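Local coordinates for histone-lysine N-methyltransferase, H3 lysine-9 specific SUVH4 (Arabidopsis thaliana, PDB 4QEO), which methylates a lysine in the tail of histone H3, using S-adenosyl-L-methionine as methyl donor and recognising methylated DNA, a step in epigenetic gene silencing, at residues F314-L319 / D329-C334; R347-R352 / Q470-S475; S379-Y384 / Q496-D501. All blocks are in the same frame, centred on the assembly; numbering follows the deposited sequence.

Contact 1. Residues F314-L319 / D329-C334; sequences FPYVDL and DVVFEC. With ZN (zinc ion), chain F; ZN (zinc ion), chain G.
Glu-333 OE2 takes a short but weak hydrogen bond from Tyr-316 OH, 2.6 Å long, and a second partner, Ser-349 OG, meets the same oxygen. The other oxygen, OE1, pairs with Gln-350 NE2 and forms a salt bridge to Arg-483, so four groups hold one buried carboxylate. The site lies in the pre-SET domain, where nine cysteines hold a triangular cluster of three zinc ions; the next residue, Cys-334, belongs to it. The carboxylate does not lie flat on the phenol: the two planes are 53° apart, and OE2 approaches the ring obliquely. Closer to the backbone, Glu-333 CG lies in the plane of the ring, at its edge, 3.8 Å from Tyr-316 CE2. With CG beside its own backbone N (chi1 -81°) and an extended chain beyond, Glu-333 runs across the tyrosine at about a right angle. The apolar half of the contact turns on one methyl group. Val-331 CG1, anti to the backbone N (chi1 166°), reaches Pro-315 CG at 3.8 Å and Tyr-316 CE2 at 3.9 Å, so it is shared by two consecutive residues of 314-319. A phenylalanine in place of Tyr-316 could still pack against this methyl, but it would probably leave OE2 of the buried glutamate short of one donor and its carboxylate less firmly oriented. No backbone bond joins the segments: strand 316-317 pairs with 323-324, whereas 331-332 pairs with 467-473, so side chains alone make this junction. At its far end, the thiolate of Cys-334 bridges two metals, with SG 2.2 Å from the zinc ion of chain G and 2.5 Å from that of chain F.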
loop_
_atom_site.group_PDB
_atom_site.type_symbol
_atom_site.label_atom_id
_atom_site.label_comp_id
_atom_site.label_asym_id
_atom_site.label_seq_id
_atom_site.Cartn_x
_atom_site.Cartn_y
_atom_site.Cartn_z
ATOM N N PHE A 314 4.187 -16.504 14.785
ATOM C CA PHE A 314 3.333 -16.456 13.607
ATOM C C PHE A 314 3.719 -15.307 12.680
ATOM O O PHE A 314 3.873 -14.166 13.122
ATOM C CB PHE A 314 1.863 -16.361 14.008
ATOM C CG PHE A 314 1.372 -17.575 14.729
ATOM C CD1 PHE A 314 1.037 -18.722 14.025
ATOM C CD2 PHE A 314 1.272 -17.584 16.113
ATOM C CE1 PHE A 314 0.597 -19.860 14.689
ATOM C CE2 PHE A 314 0.824 -18.715 16.780
ATOM C CZ PHE A 314 0.488 -19.853 16.066
ATOM N N PRO A 315 3.910 -15.626 11.392
ATOM C CA PRO A 315 4.296 -14.650 10.368
ATOM C C PRO A 315 3.131 -13.747 9.969
ATOM O O PRO A 315 3.361 -12.649 9.460
ATOM C CB PRO A 315 4.753 -15.534 9.198
ATOM C CG PRO A 315 4.009 -16.824 9.391
ATOM C CD PRO A 315 3.911 -17.010 10.879
ATOM N N TYR A 316 1.902 -14.194 10.216
ATOM C CA TYR A 316 0.726 -13.399 9.884
ATOM C C TYR A 316 0.071 -12.868 11.132
ATOM O O TYR A 316 0.083 -13.529 12.172
ATOM C CB TYR A 316 -0.321 -14.212 9.128
ATOM C CG TYR A 316 0.127 -14.791 7.808
ATOM C CD1 TYR A 316 0.259 -13.988 6.678
ATOM C CD2 TYR A 316 0.374 -16.154 7.683
ATOM C CE1 TYR A 316 0.648 -14.519 5.467
ATOM C CE2 TYR A 316 0.768 -16.699 6.478
ATOM C CZ TYR A 316 0.899 -15.884 5.374
ATOM O OH TYR A 316 1.284 -16.440 4.179
ATOM N N VAL A 317 -0.515 -11.677 11.013
ATOM C CA VAL A 317 -1.338 -11.121 12.066
ATOM C C VAL A 317 -2.794 -11.195 11.620
ATOM O O VAL A 317 -3.097 -11.136 10.426
ATOM C CB VAL A 317 -0.925 -9.661 12.421
ATOM C CG1 VAL A 317 -1.311 -8.693 11.318
ATOM C CG2 VAL A 317 -1.531 -9.245 13.747
ATOM N N ASP A 318 -3.692 -11.348 12.584
ATOM C CA ASP A 318 -5.109 -11.524 12.300
ATOM C C ASP A 318 -5.786 -10.181 12.140
ATOM O O ASP A 318 -6.514 -9.734 13.027
ATOM C CB ASP A 318 -5.784 -12.298 13.436
ATOM C CG ASP A 318 -7.226 -12.646 13.122
ATOM O OD1 ASP A 318 -7.615 -12.526 11.943
ATOM O OD2 ASP A 318 -7.966 -13.047 14.045
ATOM N N LEU A 319 -5.550 -9.540 11.005
ATOM C CA LEU A 319 -6.077 -8.211 10.768
ATOM C C LEU A 319 -6.493 -8.146 9.312
ATOM O O LEU A 319 -5.748 -8.591 8.432
ATOM C CB LEU A 319 -5.002 -7.166 11.070
ATOM C CG LEU A 319 -5.322 -5.697 10.780
ATOM C CD1 LEU A 319 -6.438 -5.201 11.694
ATOM C CD2 LEU A 319 -4.073 -4.833 10.919
ATOM N N ASP A 329 12.613 -15.397 4.106
ATOM C CA ASP A 329 13.130 -16.389 3.174
ATOM C C ASP A 329 12.013 -17.357 2.813
ATOM O O ASP A 329 11.806 -17.677 1.639
ATOM C CB ASP A 329 14.307 -17.157 3.780
ATOM C CG ASP A 329 15.608 -16.386 3.702
ATOM O OD1 ASP A 329 15.655 -15.377 2.964
ATOM O OD2 ASP A 329 16.586 -16.790 4.368
ATOM N N VAL A 330 11.284 -17.817 3.823
ATOM C CA VAL A 330 10.140 -18.695 3.573
ATOM C C VAL A 330 9.114 -18.594 4.703
ATOM O O VAL A 330 9.468 -18.423 5.866
ATOM C CB VAL A 330 10.579 -20.167 3.339
ATOM C CG1 VAL A 330 11.164 -20.765 4.601
ATOM C CG2 VAL A 330 9.411 -21.023 2.818
ATOM N N VAL A 331 7.837 -18.661 4.344
ATOM C CA VAL A 331 6.765 -18.679 5.331
ATOM C C VAL A 331 6.241 -20.112 5.428
ATOM O O VAL A 331 6.054 -20.776 4.411
ATOM C CB VAL A 331 5.615 -17.682 4.953
ATOM C CG1 VAL A 331 4.359 -17.944 5.771
ATOM C CG2 VAL A 331 6.063 -16.243 5.135
ATOM N N PHE A 332 6.043 -20.596 6.650
ATOM C CA PHE A 332 5.546 -21.949 6.873
ATOM C C PHE A 332 4.091 -21.915 7.305
ATOM O O PHE A 332 3.777 -21.624 8.460
ATOM C CB PHE A 332 6.373 -22.666 7.937
ATOM C CG PHE A 332 7.766 -23.026 7.496
ATOM C CD1 PHE A 332 8.008 -24.199 6.798
ATOM C CD2 PHE A 332 8.837 -22.206 7.803
ATOM C CE1 PHE A 332 9.296 -24.545 6.406
ATOM C CE2 PHE A 332 10.126 -22.545 7.415
ATOM C CZ PHE A 332 10.354 -23.718 6.717
ATOM N N GLU A 333 3.207 -22.207 6.364
ATOM C CA GLU A 333 1.786 -22.199 6.635
ATOM C C GLU A 333 1.298 -23.563 7.087
ATOM O O GLU A 333 1.912 -24.598 6.795
ATOM C CB GLU A 333 1.005 -21.765 5.394
ATOM C CG GLU A 333 0.966 -20.254 5.188
ATOM C CD GLU A 333 0.076 -19.825 4.027
ATOM O OE1 GLU A 333 -0.515 -20.694 3.350
ATOM O OE2 GLU A 333 -0.032 -18.608 3.789
ATOM N N CYS A 334 0.179 -23.546 7.798
ATOM C CA CYS A 334 -0.545 -24.762 8.110
ATOM C C CYS A 334 -0.977 -25.442 6.807
ATOM O O CYS A 334 -1.223 -24.783 5.786
ATOM C CB CYS A 334 -1.743 -24.455 9.012
ATOM S SG CYS A 334 -1.300 -23.923 10.715
HETATM ZN ZN ZN F . -0.295 -26.107 11.328
HETATM ZN ZN ZN G . -3.259 -23.586 11.713
#

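Contact 2. Residues R347-R352 / Q470-S475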
loop_
_atom_site.group_PDB
_atom_site.type_symbol
_atom_site.label_atom_id
_atom_site.label_comp_id
_atom_site.label_asym_id
_atom_site.label_seq_id
_atom_site.Cartn_x
_atom_site.Cartn_y
_atom_site.Cartn_z
ATOM N N ARG A 347 -3.036 -19.888 7.686
ATOM C CA ARG A 347 -3.350 -20.276 6.322
ATOM C C ARG A 347 -3.663 -19.037 5.465
ATOM O O ARG A 347 -4.350 -19.153 4.455
ATOM C CB ARG A 347 -4.556 -21.225 6.304
ATOM C CG ARG A 347 -4.367 -22.519 7.109
ATOM C CD ARG A 347 -5.638 -23.349 7.074
ATOM N NE ARG A 347 -5.536 -24.643 7.756
ATOM C CZ ARG A 347 -5.121 -25.766 7.173
ATOM N NH1 ARG A 347 -4.725 -25.755 5.910
ATOM N NH2 ARG A 347 -5.093 -26.907 7.854
ATOM N N THR A 348 -3.171 -17.863 5.865
ATOM C CA THR A 348 -3.508 -16.618 5.143
ATOM C C THR A 348 -3.520 -16.665 3.598
ATOM O O THR A 348 -4.516 -16.272 2.988
ATOM C CB THR A 348 -2.683 -15.426 5.654
ATOM O OG1 THR A 348 -3.089 -15.133 6.993
ATOM C CG2 THR A 348 -2.894 -14.171 4.773
ATOM N N SER A 349 -2.464 -17.181 2.963
ATOM C CA SER A 349 -2.410 -17.153 1.495
ATOM C C SER A 349 -3.283 -18.204 0.807
ATOM O O SER A 349 -3.382 -18.227 -0.422
ATOM C CB SER A 349 -0.972 -17.260 0.985
ATOM O OG SER A 349 -0.502 -18.585 1.075
ATOM N N GLN A 350 -3.923 -19.063 1.592
ATOM C CA GLN A 350 -4.745 -20.131 1.029
ATOM C C GLN A 350 -6.183 -19.670 0.853
ATOM O O GLN A 350 -7.008 -20.353 0.252
ATOM C CB GLN A 350 -4.722 -21.364 1.936
ATOM C CG GLN A 350 -3.364 -22.048 2.021
ATOM C CD GLN A 350 -3.242 -22.976 3.236
ATOM O OE1 GLN A 350 -4.200 -23.657 3.633
ATOM N NE2 GLN A 350 -2.057 -23.006 3.824
ATOM N N LYS A 351 -6.489 -18.508 1.402
ATOM C CA LYS A 351 -7.867 -18.068 1.423
ATOM C C LYS A 351 -8.305 -17.490 0.078
ATOM O O LYS A 351 -7.487 -17.269 -0.827
ATOM C CB LYS A 351 -8.092 -17.116 2.600
ATOM C CG LYS A 351 -7.863 -17.845 3.925
ATOM C CD LYS A 351 -8.047 -16.964 5.146
ATOM C CE LYS A 351 -7.833 -17.782 6.426
ATOM N NZ LYS A 351 -8.111 -16.980 7.651
ATOM N N ARG A 352 -9.606 -17.275 -0.054
ATOM C CA ARG A 352 -10.186 -16.877 -1.322
ATOM C C ARG A 352 -9.766 -15.457 -1.671
ATOM O O ARG A 352 -9.393 -14.675 -0.793
ATOM C CB ARG A 352 -11.699 -16.959 -1.237
ATOM C CG ARG A 352 -12.248 -16.051 -0.187
ATOM C CD ARG A 352 -13.699 -16.341 0.068
ATOM N NE ARG A 352 -14.269 -15.372 0.995
ATOM C CZ ARG A 352 -15.511 -15.438 1.454
ATOM N NH1 ARG A 352 -16.298 -16.429 1.062
ATOM N NH2 ARG A 352 -15.962 -14.516 2.295
ATOM N N GLN A 470 6.752 -13.848 -2.169
ATOM C CA GLN A 470 7.027 -14.542 -0.926
ATOM C C GLN A 470 6.905 -16.052 -1.129
ATOM O O GLN A 470 5.849 -16.550 -1.572
ATOM C CB GLN A 470 6.059 -14.074 0.161
ATOM C CG GLN A 470 6.235 -14.802 1.471
ATOM C CD GLN A 470 7.587 -14.548 2.083
ATOM O OE1 GLN A 470 7.918 -13.413 2.443
ATOM N NE2 GLN A 470 8.384 -15.599 2.205
ATOM N N CYS A 471 7.982 -16.779 -0.828
ATOM C CA CYS A 471 7.944 -18.238 -0.882
ATOM C C CYS A 471 7.205 -18.785 0.329
ATOM O O CYS A 471 7.467 -18.384 1.460
ATOM C CB CYS A 471 9.353 -18.836 -0.957
ATOM S SG CYS A 471 10.147 -18.656 -2.582
ATOM N N VAL A 472 6.272 -19.696 0.076
ATOM C CA VAL A 472 5.466 -20.288 1.135
ATOM C C VAL A 472 5.490 -21.815 1.023
ATOM O O VAL A 472 5.282 -22.354 -0.063
ATOM C CB VAL A 472 3.996 -19.820 1.042
ATOM C CG1 VAL A 472 3.152 -20.475 2.136
ATOM C CG2 VAL A 472 3.904 -18.304 1.112
ATOM N N LEU A 473 5.761 -22.495 2.138
ATOM C CA LEU A 473 5.606 -23.949 2.227
ATOM C C LEU A 473 4.408 -24.284 3.121
ATOM O O LEU A 473 4.253 -23.717 4.207
ATOM C CB LEU A 473 6.879 -24.594 2.788
ATOM C CG LEU A 473 8.113 -24.557 1.879
ATOM C CD1 LEU A 473 9.376 -24.921 2.653
ATOM C CD2 LEU A 473 7.933 -25.474 0.681
ATOM N N SER A 474 3.551 -25.190 2.665
ATOM C CA SER A 474 2.367 -25.569 3.449
ATOM C C SER A 474 2.087 -27.056 3.341
ATOM O O SER A 474 1.860 -27.727 4.353
ATOM C CB SER A 474 1.125 -24.798 2.988
ATOM O OG SER A 474 1.003 -24.814 1.570
ATOM N N SER A 475 2.089 -27.570 2.117
ATOM C CA SER A 475 1.808 -28.999 1.928
ATOM C C SER A 475 3.056 -29.865 2.012
ATOM O O SER A 475 2.949 -31.072 2.199
ATOM C CB SER A 475 1.083 -29.260 0.610
ATOM O OG SER A 475 1.948 -29.023 -0.483
#
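Gln-350 brings its amide nitrogen against the side of Ser-474, NE2 lying 3.7 Å from CB, and this is the tighter half of a small contact of 98 Å² between a 3-10 turn and a strand. The evidence for a fixed amide is on the glutamine itself. Its OE1 accepts a hydrogen bond of 3.1 Å from Arg-347 NH1, with an N-H...O angle of 153°; the donor lies in the carbonyl plane, on a lone pair, and OE1 in turn sits in the guanidinium plane. NE2 is engaged by Glu-333 OE1 and by the carbonyl of Cys-334, so a flip of the amide would set like groups against each other at both ends. Ser-474 turns OG (chi1 47°) to Arg-483. The looser half is a van der Waals approach in which Ser-349 OG comes no nearer than 4.2 Å to Val-472 CG1; that hydroxyl is committed to Glu-333 and Arg-483. Exposure divides differently, by segment: Ser-349 and Gln-350 of 347-352 are partly open to solvent, whereas Val-472 and Ser-474 are buried. No hydrogen bond crosses between 347-352 and 470-475. The 3-10 segment 348-350 thus rests on strand 467-473, which runs between strands 331-332 and 483-488 of one mixed sheet, with Tyr-316 of strand 316-317 touching Thr-348 and Ser-349.

Contact 3. Residues S379-Y384 / Q496-D501; sequences SPVCEY and QELTYD
Leu-498 and Val-381 meet tip to tip in the core of the SET domain, as the leucine shows atom by atom. Its CB is still 5.7 Å from Val-381 CG1. CG, beside the backbone N (chi1 -51°), has closed to 5.4 Å of the same methyl. From there CD1 continues anti to CA (chi2 -178°) and meets Val-381 CG1 at 4.0 Å, while CD2 branches off and stays 5.9 Å from it. One methyl from each residue therefore carries this apolar contact. The second meeting is between aromatic residues: Tyr-500 OH comes obliquely to Tyr-384 CE2, at 4.0 Å, with the two side chains crossing at about a right angle. Both tyrosines also pack on a basic side chain of the bound peptide, and Tyr-384 lies about 6 Å, between side chain and ligand, from S-adenosyl-L-homocysteine, which places this end of the contact beside the active site. Leu-467 of strand 467-473 touches Val-381, Leu-498 and Tyr-500 alike. Strand 380-383 forms an outer edge of its mixed sheet, paired with 483-488 through a classic beta bulge in which Val-381 and Cys-382 face Leu-486; the short, weakly bonded strand at about 499-500 runs parallel to 460-461 instead.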
loop_
_atom_site.group_PDB
_atom_site.type_symbol
_atom_site.label_atom_id
_atom_site.label_comp_id
_atom_site.label_asym_id
_atom_site.label_seq_id
_atom_site.Cartn_x
_atom_site.Cartn_y
_atom_site.Cartn_z
ATOM N N SER A 379 -1.232 -7.775 2.702
ATOM C CA SER A 379 -2.342 -8.610 2.255
ATOM C C SER A 379 -1.856 -9.486 1.124
ATOM O O SER A 379 -1.075 -9.034 0.273
ATOM C CB SER A 379 -3.534 -7.769 1.770
ATOM O OG SER A 379 -4.057 -6.933 2.791
ATOM N N PRO A 380 -2.301 -10.750 1.114
ATOM C CA PRO A 380 -1.989 -11.600 -0.038
ATOM C C PRO A 380 -2.804 -11.160 -1.240
ATOM O O PRO A 380 -3.984 -10.822 -1.107
ATOM C CB PRO A 380 -2.432 -12.990 0.426
ATOM C CG PRO A 380 -3.501 -12.720 1.443
ATOM C CD PRO A 380 -3.091 -11.461 2.142
ATOM N N VAL A 381 -2.169 -11.144 -2.403
ATOM C CA VAL A 381 -2.876 -10.906 -3.651
ATOM C C VAL A 381 -3.164 -12.234 -4.361
ATOM O O VAL A 381 -4.320 -12.517 -4.696
ATOM C CB VAL A 381 -2.107 -9.942 -4.577
ATOM C CG1 VAL A 381 -2.831 -9.783 -5.915
ATOM C CG2 VAL A 381 -1.957 -8.589 -3.902
ATOM N N CYS A 382 -2.140 -13.056 -4.587
ATOM C CA CYS A 382 -2.436 -14.365 -5.210
ATOM C C CYS A 382 -1.237 -15.251 -5.240
ATOM O O CYS A 382 -0.128 -14.758 -5.220
ATOM C CB CYS A 382 -2.914 -14.203 -6.661
ATOM S SG CYS A 382 -1.728 -13.329 -7.704
ATOM N N GLU A 383 -1.461 -16.557 -5.328
ATOM C CA GLU A 383 -0.385 -17.480 -5.610
ATOM C C GLU A 383 -0.147 -17.424 -7.110
ATOM O O GLU A 383 -1.079 -17.245 -7.887
ATOM C CB GLU A 383 -0.767 -18.915 -5.195
ATOM C CG GLU A 383 0.392 -19.904 -5.324
ATOM C CD GLU A 383 0.083 -21.299 -4.774
ATOM O OE1 GLU A 383 -0.752 -21.424 -3.857
ATOM O OE2 GLU A 383 0.686 -22.276 -5.270
ATOM N N TYR A 384 1.099 -17.563 -7.526
ATOM C CA TYR A 384 1.361 -17.757 -8.941
ATOM C C TYR A 384 1.037 -19.215 -9.302
ATOM O O TYR A 384 1.791 -20.123 -8.966
ATOM C CB TYR A 384 2.812 -17.416 -9.266
ATOM C CG TYR A 384 3.069 -17.188 -10.739
ATOM C CD1 TYR A 384 3.360 -18.253 -11.581
ATOM C CD2 TYR A 384 3.018 -15.915 -11.287
ATOM C CE1 TYR A 384 3.594 -18.062 -12.928
ATOM C CE2 TYR A 384 3.252 -15.711 -12.640
ATOM C CZ TYR A 384 3.544 -16.795 -13.453
ATOM O OH TYR A 384 3.783 -16.619 -14.799
ATOM N N GLN A 496 -4.740 1.604 -9.131
ATOM C CA GLN A 496 -3.295 1.464 -9.260
ATOM C C GLN A 496 -2.932 0.083 -9.829
ATOM O O GLN A 496 -3.425 -0.942 -9.352
ATOM C CB GLN A 496 -2.603 1.722 -7.918
ATOM C CG GLN A 496 -2.582 3.205 -7.529
ATOM C CD GLN A 496 -1.812 3.485 -6.243
ATOM O OE1 GLN A 496 -1.559 2.588 -5.432
ATOM N NE2 GLN A 496 -1.431 4.738 -6.057
ATOM N N GLU A 497 -2.101 0.065 -10.874
ATOM C CA GLU A 497 -1.655 -1.189 -11.461
ATOM C C GLU A 497 -0.847 -1.962 -10.430
ATOM O O GLU A 497 -0.039 -1.381 -9.702
ATOM C CB GLU A 497 -0.819 -0.964 -12.736
ATOM C CG GLU A 497 -0.316 -2.279 -13.356
ATOM C CD GLU A 497 0.300 -2.116 -14.740
ATOM O OE1 GLU A 497 0.351 -0.978 -15.257
ATOM O OE2 GLU A 497 0.727 -3.135 -15.321
ATOM N N LEU A 498 -1.083 -3.268 -10.355
ATOM C CA LEU A 498 -0.319 -4.117 -9.453
ATOM C C LEU A 498 0.917 -4.594 -10.190
ATOM O O LEU A 498 0.820 -5.050 -11.328
ATOM C CB LEU A 498 -1.156 -5.323 -9.003
ATOM C CG LEU A 498 -2.555 -5.048 -8.442
ATOM C CD1 LEU A 498 -3.244 -6.346 -7.996
ATOM C CD2 LEU A 498 -2.495 -4.052 -7.300
ATOM N N THR A 499 2.083 -4.469 -9.566
ATOM C CA THR A 499 3.319 -4.889 -10.221
ATOM C C THR A 499 4.285 -5.510 -9.228
ATOM O O THR A 499 4.227 -5.223 -8.039
ATOM C CB THR A 499 4.064 -3.680 -10.833
ATOM O OG1 THR A 499 4.413 -2.764 -9.785
ATOM C CG2 THR A 499 3.216 -2.960 -11.866
ATOM N N TYR A 500 5.208 -6.315 -9.730
ATOM C CA TYR A 500 6.319 -6.783 -8.909
ATOM C C TYR A 500 7.591 -6.723 -9.742
ATOM O O TYR A 500 7.528 -6.597 -10.965
ATOM C CB TYR A 500 6.060 -8.187 -8.326
ATOM C CG TYR A 500 5.848 -9.279 -9.348
ATOM C CD1 TYR A 500 4.632 -9.412 -10.002
ATOM C CD2 TYR A 500 6.854 -10.200 -9.641
ATOM C CE1 TYR A 500 4.418 -10.415 -10.929
ATOM C CE2 TYR A 500 6.646 -11.218 -10.573
ATOM C CZ TYR A 500 5.419 -11.313 -11.213
ATOM O OH TYR A 500 5.168 -12.288 -12.151
ATOM N N ASP A 501 8.745 -6.785 -9.088
ATOM C CA ASP A 501 10.022 -6.769 -9.812
ATOM C C ASP A 501 10.397 -8.183 -10.269
ATOM O O ASP A 501 10.612 -9.067 -9.445
ATOM C CB ASP A 501 11.120 -6.160 -8.930
ATOM C CG ASP A 501 12.476 -6.095 -9.625
ATOM O OD1 ASP A 501 12.574 -6.444 -10.821
ATOM O OD2 ASP A 501 13.454 -5.681 -8.968
#

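In the fold
From the N terminus, contact 1 comes first and closes a short loop of nine residues within the pre-SET region, and it is complete before either of the others opens. Contacts 2 and 3 each span more than a hundred residues and cross: 347-352, 379-384, 470-475 and 496-501 alternate along the chain. All three reach one mixed sheet, through strands 331-332, 467-473 and 380-383. Contact 2 is the middle link. It touches contact 1 through the Glu-333 and Cys-334 region, and contact 3 where Thr-348 packs on Pro-380. Contacts 1 and 3, with centres about 17 Å apart, do not touch, so the zinc cluster is joined stepwise to the SET core.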